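Local coordinates for succinate-semialdehyde dehydrogenase (Streptococcus pyogenes MGAS1882, PDB 4YWV), which probably catalyses the NAD(P)+-dependent oxidation of succinate semialdehyde to succinate, as a member of the aldehyde dehydrogenase family, at residues Met20-Leu25 / Tyr188-Gln193; Met152-Ala157 / Ile181-Ile186. All coordinates share one frame; numbering follows the deposited sequence.

Contact 1. Residues Met20-Leu25 / Tyr188-Gln193; sequences MTDQGL and YDQVSQ. With SSN (4-oxobutanoic acid), chain D.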
loop_
_atom_site.group_PDB
_atom_site.type_symbol
_atom_site.label_atom_id
_atom_site.label_comp_id
_atom_site.label_asym_id
_atom_site.label_seq_id
_atom_site.Cartn_x
_atom_site.Cartn_y
_atom_site.Cartn_z
ATOM N N MET A 20 -6.124 -25.116 -14.894
ATOM C CA MET A 20 -6.430 -25.663 -13.579
ATOM C C MET A 20 -7.936 -25.676 -13.347
ATOM O O MET A 20 -8.638 -24.737 -13.721
ATOM C CB MET A 20 -5.738 -24.819 -12.506
ATOM C CG MET A 20 -5.991 -25.260 -11.088
ATOM S SD MET A 20 -5.078 -24.229 -9.905
ATOM C CE MET A 20 -3.768 -25.347 -9.408
ATOM N N THR A 21 -8.424 -26.748 -12.730
ATOM C CA THR A 21 -9.848 -26.901 -12.450
ATOM C C THR A 21 -10.229 -26.120 -11.197
ATOM O O THR A 21 -9.363 -25.706 -10.434
ATOM C CB THR A 21 -10.206 -28.379 -12.243
ATOM O OG1 THR A 21 -9.401 -28.914 -11.186
ATOM C CG2 THR A 21 -9.959 -29.174 -13.515
ATOM N N ASP A 22 -11.526 -25.936 -10.976
ATOM C CA ASP A 22 -11.985 -25.180 -9.822
ATOM C C ASP A 22 -11.701 -25.878 -8.510
ATOM O O ASP A 22 -11.365 -25.228 -7.520
ATOM C CB ASP A 22 -13.478 -24.891 -9.939
ATOM C CG ASP A 22 -13.812 -24.048 -11.163
ATOM O OD1 ASP A 22 -13.243 -22.940 -11.305
ATOM O OD2 ASP A 22 -14.644 -24.498 -11.985
ATOM N N GLN A 23 -11.837 -27.201 -8.499
ATOM C CA GLN A 23 -11.583 -27.968 -7.287
ATOM C C GLN A 23 -10.101 -27.879 -6.959
ATOM O O GLN A 23 -9.717 -27.681 -5.807
ATOM C CB GLN A 23 -11.992 -29.432 -7.475
ATOM C CG GLN A 23 -11.914 -30.261 -6.204
ATOM C CD GLN A 23 -12.615 -29.598 -5.024
ATOM O OE1 GLN A 23 -13.759 -29.164 -5.132
ATOM N NE2 GLN A 23 -11.929 -29.526 -3.888
ATOM N N GLY A 24 -9.275 -28.020 -7.989
ATOM C CA GLY A 24 -7.841 -27.934 -7.804
ATOM C C GLY A 24 -7.466 -26.571 -7.261
ATOM O O GLY A 24 -6.541 -26.453 -6.456
ATOM N N LEU A 25 -8.185 -25.538 -7.697
ATOM C CA LEU A 25 -7.926 -24.181 -7.231
ATOM C C LEU A 25 -8.287 -24.073 -5.753
ATOM O O LEU A 25 -7.561 -23.464 -4.970
ATOM C CB LEU A 25 -8.737 -23.166 -8.046
ATOM C CG LEU A 25 -8.469 -21.693 -7.724
ATOM C CD1 LEU A 25 -6.965 -21.416 -7.783
ATOM C CD2 LEU A 25 -9.217 -20.803 -8.700
ATOM N N TYR A 188 -8.839 -15.312 -16.134
ATOM C CA TYR A 188 -8.934 -14.071 -15.379
ATOM C C TYR A 188 -10.208 -14.070 -14.534
ATOM O O TYR A 188 -10.365 -13.272 -13.614
ATOM C CB TYR A 188 -8.859 -12.870 -16.321
ATOM C CG TYR A 188 -7.420 -12.500 -16.620
ATOM C CD1 TYR A 188 -6.621 -11.900 -15.641
ATOM C CD2 TYR A 188 -6.834 -12.800 -17.855
ATOM C CE1 TYR A 188 -5.271 -11.609 -15.879
ATOM C CE2 TYR A 188 -5.481 -12.515 -18.105
ATOM C CZ TYR A 188 -4.706 -11.919 -17.111
ATOM O OH TYR A 188 -3.371 -11.635 -17.344
ATOM N N ASP A 189 -11.103 -15.000 -14.837
ATOM C CA ASP A 189 -12.336 -15.153 -14.081
ATOM C C ASP A 189 -11.963 -15.796 -12.733
ATOM O O ASP A 189 -12.409 -15.358 -11.669
ATOM C CB ASP A 189 -13.287 -16.079 -14.835
ATOM C CG ASP A 189 -14.695 -15.531 -14.915
ATOM O OD1 ASP A 189 -14.921 -14.562 -15.686
ATOM O OD2 ASP A 189 -15.570 -16.073 -14.202
ATOM N N GLN A 190 -11.145 -16.844 -12.797
ATOM C CA GLN A 190 -10.689 -17.550 -11.607
ATOM C C GLN A 190 -9.785 -16.627 -10.786
ATOM O O GLN A 190 -9.779 -16.684 -9.554
ATOM C CB GLN A 190 -9.931 -18.830 -12.008
ATOM C CG GLN A 190 -10.819 -19.946 -12.583
ATOM C CD GLN A 190 -10.022 -21.126 -13.119
ATOM O OE1 GLN A 190 -9.359 -21.026 -14.156
ATOM N NE2 GLN A 190 -10.078 -22.253 -12.413
ATOM N N VAL A 191 -9.027 -15.776 -11.471
ATOM C CA VAL A 191 -8.146 -14.838 -10.793
ATOM C C VAL A 191 -8.997 -13.943 -9.910
ATOM O O VAL A 191 -8.620 -13.581 -8.799
ATOM C CB VAL A 191 -7.386 -13.960 -11.799
ATOM C CG1 VAL A 191 -6.680 -12.821 -11.072
ATOM C CG2 VAL A 191 -6.378 -14.801 -12.559
ATOM N N SER A 192 -10.164 -13.595 -10.422
ATOM C CA SER A 192 -11.082 -12.751 -9.693
ATOM C C SER A 192 -11.638 -13.474 -8.471
ATOM O O SER A 192 -11.843 -12.855 -7.430
ATOM C CB SER A 192 -12.221 -12.318 -10.607
ATOM O OG SER A 192 -13.053 -11.397 -9.937
ATOM N N GLN A 193 -11.885 -14.778 -8.603
ATOM C CA GLN A 193 -12.406 -15.594 -7.495
ATOM C C GLN A 193 -11.349 -15.771 -6.404
ATOM O O GLN A 193 -11.668 -15.928 -5.224
ATOM C CB GLN A 193 -12.803 -16.979 -7.991
ATOM C CG GLN A 193 -13.940 -17.017 -8.978
ATOM C CD GLN A 193 -14.010 -18.358 -9.687
ATOM O OE1 GLN A 193 -13.913 -19.411 -9.049
ATOM N NE2 GLN A 193 -14.177 -18.327 -11.010
HETATM C C1 SSN D . -2.036 -13.371 -19.969
HETATM O O1 SSN D . -1.365 -12.619 -19.212
HETATM C C2 SSN D . -2.490 -14.743 -19.533
HETATM O O2 SSN D . -2.345 -13.003 -21.118
HETATM C C3 SSN D . -3.986 -14.892 -19.773
HETATM C C4 SSN D . -4.436 -16.329 -19.524
HETATM O O4 SSN D . -5.617 -16.625 -19.405
HETATM O O HOH W 1 -12.532 -21.507 -9.031
#
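Asp22 and Gln190 mark the closest backbone approach, their CA atoms 7.9 Å apart, where the first turn of helix 22-41 meets helix 188-196. At that separation side chains bridge the gap, chiefly that of Gln190. Its CG lies anti to the carbonyl carbon (chi1 -71°) and the chain runs out extended, which carries the amide to the residues before the other helix. There NE2 donates a nearly straight bond to Met20 O (3.2 Å, 170° at the hydrogen); the acceptor lies almost in the amide plane, although the donor stands above the plane of the Met20 carbonyl. The other end of the amide, OE1, accepts from Ser187 N, so both ends are held and the group's rotation is fixed. The Asp22 carboxylate crosses this amide nearly perpendicularly, with OD1 3.4 Å from Gln190 NE2. A water joins Asp22 OD1 to Gln193 OE1 at the exposed margin, while on the buried side Leu25 CD2 packs on Gln190 CB at 3.9 Å. Thr21 is the N-cap of helix 22-41, its OG1 accepting a weak bond from Gly24 N. Met20 and Leu25 also pack on Leu184, and Val191 packs against Lys155 of strand 152-155.

Contact 2. Residues Met152-Ala157 / Ile181-Ile186; sequences MVLKHA and ITNLFI. With SSN (4-oxobutanoic acid), chain D.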
loop_
_atom_site.group_PDB
_atom_site.type_symbol
_atom_site.label_atom_id
_atom_site.label_comp_id
_atom_site.label_asym_id
_atom_site.label_seq_id
_atom_site.Cartn_x
_atom_site.Cartn_y
_atom_site.Cartn_z
ATOM N N MET A 152 2.537 -18.441 -1.413
ATOM C CA MET A 152 2.193 -17.713 -2.625
ATOM C C MET A 152 1.498 -18.516 -3.730
ATOM O O MET A 152 1.733 -19.712 -3.893
ATOM C CB MET A 152 3.466 -17.067 -3.178
ATOM C CG MET A 152 3.242 -16.080 -4.305
ATOM S SD MET A 152 4.787 -15.316 -4.804
ATOM C CE MET A 152 4.829 -13.922 -3.650
ATOM N N VAL A 153 0.609 -17.849 -4.461
ATOM C CA VAL A 153 -0.080 -18.457 -5.601
ATOM C C VAL A 153 0.251 -17.547 -6.779
ATOM O O VAL A 153 0.131 -16.317 -6.694
ATOM C CB VAL A 153 -1.625 -18.583 -5.409
ATOM C CG1 VAL A 153 -1.912 -19.664 -4.387
ATOM C CG2 VAL A 153 -2.242 -17.251 -4.993
ATOM N N LEU A 154 0.690 -18.164 -7.871
ATOM C CA LEU A 154 1.126 -17.435 -9.044
ATOM C C LEU A 154 0.283 -17.595 -10.283
ATOM O O LEU A 154 -0.078 -18.708 -10.671
ATOM C CB LEU A 154 2.567 -17.842 -9.379
ATOM C CG LEU A 154 3.118 -17.489 -10.765
ATOM C CD1 LEU A 154 3.281 -15.979 -10.893
ATOM C CD2 LEU A 154 4.453 -18.196 -10.970
ATOM N N LYS A 155 -0.008 -16.457 -10.904
ATOM C CA LYS A 155 -0.756 -16.405 -12.147
ATOM C C LYS A 155 0.244 -15.758 -13.086
ATOM O O LYS A 155 0.446 -14.550 -13.049
ATOM C CB LYS A 155 -1.988 -15.523 -11.998
ATOM C CG LYS A 155 -3.002 -15.681 -13.112
ATOM C CD LYS A 155 -2.480 -15.141 -14.420
ATOM C CE LYS A 155 -3.481 -15.333 -15.532
ATOM N NZ LYS A 155 -2.800 -15.220 -16.842
ATOM N N HIS A 156 0.896 -16.577 -13.903
ATOM C CA HIS A 156 1.898 -16.095 -14.836
ATOM C C HIS A 156 1.289 -15.841 -16.209
ATOM O O HIS A 156 0.148 -16.226 -16.481
ATOM C CB HIS A 156 3.027 -17.118 -14.970
ATOM C CG HIS A 156 4.379 -16.498 -15.100
ATOM N ND1 HIS A 156 4.583 -15.283 -15.720
ATOM C CD2 HIS A 156 5.595 -16.909 -14.671
ATOM C CE1 HIS A 156 5.868 -14.971 -15.663
ATOM N NE2 HIS A 156 6.503 -15.940 -15.032
ATOM N N ALA A 157 2.069 -15.204 -17.076
ATOM C CA ALA A 157 1.617 -14.903 -18.425
ATOM C C ALA A 157 1.290 -16.184 -19.205
ATOM O O ALA A 157 1.907 -17.230 -18.995
ATOM C CB ALA A 157 2.675 -14.091 -19.154
ATOM N N ILE A 181 4.712 -22.120 -3.000
ATOM C CA ILE A 181 4.361 -21.418 -4.217
ATOM C C ILE A 181 3.725 -22.420 -5.164
ATOM O O ILE A 181 4.240 -23.525 -5.365
ATOM C CB ILE A 181 5.573 -20.738 -4.908
ATOM C CG1 ILE A 181 5.050 -19.874 -6.075
ATOM C CG2 ILE A 181 6.584 -21.786 -5.382
ATOM C CD1 ILE A 181 6.025 -18.838 -6.608
ATOM N N THR A 182 2.576 -22.047 -5.711
ATOM C CA THR A 182 1.880 -22.910 -6.647
ATOM C C THR A 182 1.549 -22.098 -7.884
ATOM O O THR A 182 1.049 -20.981 -7.790
ATOM C CB THR A 182 0.566 -23.465 -6.054
ATOM O OG1 THR A 182 0.825 -24.039 -4.767
ATOM C CG2 THR A 182 -0.021 -24.540 -6.971
ATOM N N ASN A 183 1.852 -22.657 -9.044
ATOM C CA ASN A 183 1.556 -21.993 -10.295
ATOM C C ASN A 183 0.086 -22.244 -10.603
ATOM O O ASN A 183 -0.412 -23.346 -10.387
ATOM C CB ASN A 183 2.435 -22.557 -11.411
ATOM C CG ASN A 183 2.047 -22.023 -12.768
ATOM O OD1 ASN A 183 1.954 -20.810 -12.962
ATOM N ND2 ASN A 183 1.813 -22.920 -13.720
ATOM N N LEU A 184 -0.612 -21.229 -11.097
ATOM C CA LEU A 184 -2.030 -21.380 -11.422
ATOM C C LEU A 184 -2.338 -21.085 -12.887
ATOM O O LEU A 184 -2.305 -19.930 -13.321
ATOM C CB LEU A 184 -2.884 -20.451 -10.554
ATOM C CG LEU A 184 -2.605 -20.428 -9.055
ATOM C CD1 LEU A 184 -3.421 -19.331 -8.414
ATOM C CD2 LEU A 184 -2.926 -21.771 -8.441
ATOM N N PHE A 185 -2.632 -22.125 -13.655
ATOM C CA PHE A 185 -2.984 -21.933 -15.048
ATOM C C PHE A 185 -4.488 -21.678 -15.046
ATOM O O PHE A 185 -5.282 -22.526 -15.455
ATOM C CB PHE A 185 -2.658 -23.187 -15.861
ATOM C CG PHE A 185 -1.187 -23.406 -16.079
ATOM C CD1 PHE A 185 -0.354 -22.339 -16.386
ATOM C CD2 PHE A 185 -0.648 -24.685 -16.041
ATOM C CE1 PHE A 185 0.995 -22.543 -16.660
ATOM C CE2 PHE A 185 0.704 -24.903 -16.316
ATOM C CZ PHE A 185 1.525 -23.829 -16.628
ATOM N N ILE A 186 -4.873 -20.500 -14.578
ATOM C CA ILE A 186 -6.277 -20.149 -14.483
ATOM C C ILE A 186 -6.679 -19.007 -15.412
ATOM O O ILE A 186 -5.840 -18.355 -16.034
ATOM C CB ILE A 186 -6.620 -19.776 -13.027
ATOM C CG1 ILE A 186 -5.692 -18.653 -12.550
ATOM C CG2 ILE A 186 -6.452 -21.002 -12.128
ATOM C CD1 ILE A 186 -5.833 -18.303 -11.070
HETATM C C1 SSN D . -2.036 -13.371 -19.969
HETATM O O1 SSN D . -1.365 -12.619 -19.212
HETATM C C2 SSN D . -2.490 -14.743 -19.533
HETATM O O2 SSN D . -2.345 -13.003 -21.118
HETATM C C3 SSN D . -3.986 -14.892 -19.773
HETATM C C4 SSN D . -4.436 -16.329 -19.524
HETATM O O4 SSN D . -5.617 -16.625 -19.405
HETATM O O HOH W 2 0.735 -21.933 -2.914
HETATM O O HOH W 3 0.676 -19.185 -14.413
#
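Met152 and Ile181 lie side by side and point the same way, with Met152 SD 4.1 Å from Ile181 CD1 before the thioether bends off at its last torsion. Leu154 and Asn183 share this face of the sheet but are set at a slant: Asn183 CG is anti to the backbone N, and the twist about chi2 (53°) brings OD1 within 4.1 Å of Leu154 CD2. A water donates to this OD1 and accepts from His156 N, thereby linking the two segments just past the last bridged pair. Helices 134-148 and 161-174 pack over this face. The pairing is parallel, with Thr182 N bonded to Met152 O, Leu154 N to Thr182 O (2.8 Å) and Leu184 N to Leu154 O (2.6 Å). Together with helix 161-174 the strands form a beta-alpha-beta unit, in which 181-183 is the outermost strand of the Rossmann-like sheet that binds the nucleotide in aldehyde dehydrogenases. On the face of Val153 and Thr182, Leu184 reaches obliquely across, its CD1 3.6 Å from Val153 CB, and Val28 of helix 22-41 lies against all three. Thr182 OG1 is bonded to Arg31 and donates to a water that in turn donates to Met152 O. Farther along, Lys155 CG meets Ile186 CG1 at 4.0 Å, and the lysine chain bends at chi2.

In the fold
The two contacts lie on the same side of the chain's centre, their own centres about 10 Å apart. Contact 2 falls within the span between the two segments of contact 1: 20-25 comes first, then 152-157 and 181-186, and helix 188-196 follows directly after strand 181-183. Contact 2 forms an edge of the Rossmann-like sheet, and contact 1 brings the start of helix 22-41 onto the helix that leaves it. They meet where Met20 N probably bonds to Phe185 O and where Met20 SD packs on Leu184 CD2. Both also touch one bound 4-oxobutanoic acid, to whose O1 Tyr188 OH donates, in a region consistent with the cofactor site of the family.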